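Local atomic coordinates of geranyltranstransferase (IspA) (Helicobacter pylori, PDB entry 3LLW), a protein that probably acts as a magnesium-dependent prenyltransferase of isoprene biosynthesis, joining small prenyl diphosphates into longer chains. Residues 161-166 against 181-186. Numbering follows the deposited sequence.
Sequences MILGQA and LTFLHE
The carbonyl oxygen of F183 is hydrogen-bonded by ND1 of H187, one turn further along helix 178-204, and the H187 ring also stacks on the F183 ring. Within 181-186, F183 and L184 are the residues that meet helix 161-170 in the all-alpha isoprenoid synthase fold of the FPP/GGPP synthase family. No hydrogen bond links the two segments; they hold together by close packing around a glycine. G164 lies nearest L184, their CA atoms 4.9 Å apart. Because G164 has no side chain, its CA comes within 3.9 Å of the carbonyl oxygen of L184.

On one flank of that approach, L163 reaches F183 through a single methyl. CD2 of L163 sits 3.8 Å from CE1 and 3.9 Å from CZ of F183, an oblique approach in which the two side chains cross at about a right angle. Both have CG anti to the backbone N (chi1 178° in L163, -174° in F183), which brings the branched end of L163 and the ring of F183 toward each other. L163 also packs against H187, and L36 and E30 of the second subunit touch L163 and F183 respectively, at the dimer interface.

Next to G164 in sequence, the CB of Q165 points away from 181-186; its side chain packs on K188 further along the other helix, and its NE2 makes a weak hydrogen bond to OD1 of D94, a magnesium ligand of this enzyme, although no magnesium is bound to this chain here. H185 bonds through NE2 to the carbonyl of N253, and CG of L184 lies over one face of the H185 ring, displaced toward its rim. The L184 side chain reaches toward 161-166, where CD1 lies 3.4 Å from the carbonyl oxygen of G164.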
loop_
_atom_site.group_PDB
_atom_site.type_symbol
_atom_site.label_atom_id
_atom_site.label_comp_id
_atom_site.label_asym_id
_atom_site.label_seq_id
_atom_site.Cartn_x
_atom_site.Cartn_y
_atom_site.Cartn_z
ATOM N N MET A 161 -8.681 8.757 2.193
ATOM C CA MET A 161 -9.194 8.623 0.824
ATOM C C MET A 161 -10.138 7.446 0.634
ATOM O O MET A 161 -11.191 7.589 0.011
ATOM C CB MET A 161 -8.023 8.576 -0.157
ATOM C CG MET A 161 -8.397 8.503 -1.620
ATOM S SD MET A 161 -6.953 8.190 -2.666
ATOM C CE MET A 161 -6.666 6.462 -2.232
ATOM N N ILE A 162 -9.791 6.306 1.234
ATOM C CA ILE A 162 -10.600 5.087 1.158
ATOM C C ILE A 162 -11.960 5.223 1.852
ATOM O O ILE A 162 -12.998 4.871 1.252
ATOM C CB ILE A 162 -9.811 3.848 1.618
ATOM C CG1 ILE A 162 -8.773 3.498 0.561
ATOM C CG2 ILE A 162 -10.718 2.638 1.808
ATOM C CD1 ILE A 162 -7.589 2.738 1.113
ATOM N N LEU A 163 -11.971 5.746 3.080
ATOM C CA LEU A 163 -13.238 6.095 3.747
ATOM C C LEU A 163 -14.142 6.932 2.850
ATOM O O LEU A 163 -15.322 6.607 2.683
ATOM C CB LEU A 163 -13.015 6.846 5.058
ATOM C CG LEU A 163 -14.242 7.316 5.835
ATOM C CD1 LEU A 163 -15.200 6.158 6.076
ATOM C CD2 LEU A 163 -13.814 7.953 7.169
ATOM N N GLY A 164 -13.584 7.995 2.272
ATOM C CA GLY A 164 -14.349 8.846 1.377
ATOM C C GLY A 164 -14.860 8.119 0.136
ATOM O O GLY A 164 -15.981 8.372 -0.318
ATOM N N GLN A 165 -14.029 7.236 -0.415
ATOM C CA GLN A 165 -14.383 6.417 -1.574
ATOM C C GLN A 165 -15.498 5.430 -1.241
ATOM O O GLN A 165 -16.419 5.208 -2.056
ATOM C CB GLN A 165 -13.147 5.656 -2.035
ATOM C CG GLN A 165 -13.347 4.766 -3.231
ATOM C CD GLN A 165 -13.049 5.470 -4.531
ATOM O OE1 GLN A 165 -12.134 6.303 -4.609
ATOM N NE2 GLN A 165 -13.813 5.134 -5.573
ATOM N N ALA A 166 -15.426 4.856 -0.036
ATOM C CA ALA A 166 -16.435 3.908 0.433
ATOM C C ALA A 166 -17.805 4.566 0.623
ATOM O O ALA A 166 -18.835 4.012 0.162
ATOM C CB ALA A 166 -15.982 3.176 1.678
ATOM N N LEU A 181 -22.022 15.316 3.362
ATOM C CA LEU A 181 -21.444 15.607 2.045
ATOM C C LEU A 181 -20.078 16.304 2.112
ATOM O O LEU A 181 -19.194 16.019 1.300
ATOM C CB LEU A 181 -22.411 16.418 1.191
ATOM C CG LEU A 181 -22.070 16.622 -0.294
ATOM C CD1 LEU A 181 -21.794 15.292 -1.065
ATOM C CD2 LEU A 181 -23.166 17.441 -0.962
ATOM N N THR A 182 -19.906 17.202 3.081
ATOM C CA THR A 182 -18.614 17.851 3.312
ATOM C C THR A 182 -17.603 16.823 3.824
ATOM O O THR A 182 -16.430 16.852 3.453
ATOM C CB THR A 182 -18.737 19.043 4.319
ATOM O OG1 THR A 182 -19.799 19.916 3.919
ATOM C CG2 THR A 182 -17.475 19.856 4.354
ATOM N N PHE A 183 -18.071 15.910 4.670
ATOM C CA PHE A 183 -17.256 14.829 5.202
ATOM C C PHE A 183 -16.826 13.871 4.094
ATOM O O PHE A 183 -15.684 13.449 4.046
ATOM C CB PHE A 183 -18.061 14.076 6.265
ATOM C CG PHE A 183 -17.287 13.016 6.988
ATOM C CD1 PHE A 183 -17.185 11.720 6.465
ATOM C CD2 PHE A 183 -16.699 13.291 8.211
ATOM C CE1 PHE A 183 -16.469 10.729 7.136
ATOM C CE2 PHE A 183 -15.994 12.296 8.900
ATOM C CZ PHE A 183 -15.875 11.016 8.353
ATOM N N LEU A 184 -17.753 13.498 3.221
ATOM C CA LEU A 184 -17.404 12.605 2.139
ATOM C C LEU A 184 -16.290 13.224 1.312
ATOM O O LEU A 184 -15.258 12.581 1.079
ATOM C CB LEU A 184 -18.660 12.219 1.332
ATOM C CG LEU A 184 -18.782 11.945 -0.168
ATOM C CD1 LEU A 184 -17.576 11.346 -0.829
ATOM C CD2 LEU A 184 -19.978 11.010 -0.354
ATOM N N HIS A 185 -16.451 14.484 0.928
ATOM C CA HIS A 185 -15.490 15.110 0.024
ATOM C C HIS A 185 -14.183 15.531 0.688
ATOM O O HIS A 185 -13.145 15.528 0.019
ATOM C CB HIS A 185 -16.131 16.268 -0.745
ATOM C CG HIS A 185 -17.126 15.820 -1.763
ATOM N ND1 HIS A 185 -16.867 14.794 -2.649
ATOM C CD2 HIS A 185 -18.373 16.261 -2.051
ATOM C CE1 HIS A 185 -17.919 14.614 -3.429
ATOM N NE2 HIS A 185 -18.846 15.492 -3.087
ATOM N N GLU A 186 -14.225 15.859 1.985
ATOM C CA GLU A 186 -13.003 16.124 2.748
ATOM C C GLU A 186 -12.125 14.885 2.634
ATOM O O GLU A 186 -10.935 14.995 2.374
ATOM C CB GLU A 186 -13.306 16.421 4.226
ATOM C CG GLU A 186 -12.095 16.880 5.056
ATOM C CD GLU A 186 -12.311 16.799 6.579
ATOM O OE1 GLU A 186 -11.400 17.222 7.329
ATOM O OE2 GLU A 186 -13.376 16.306 7.033
#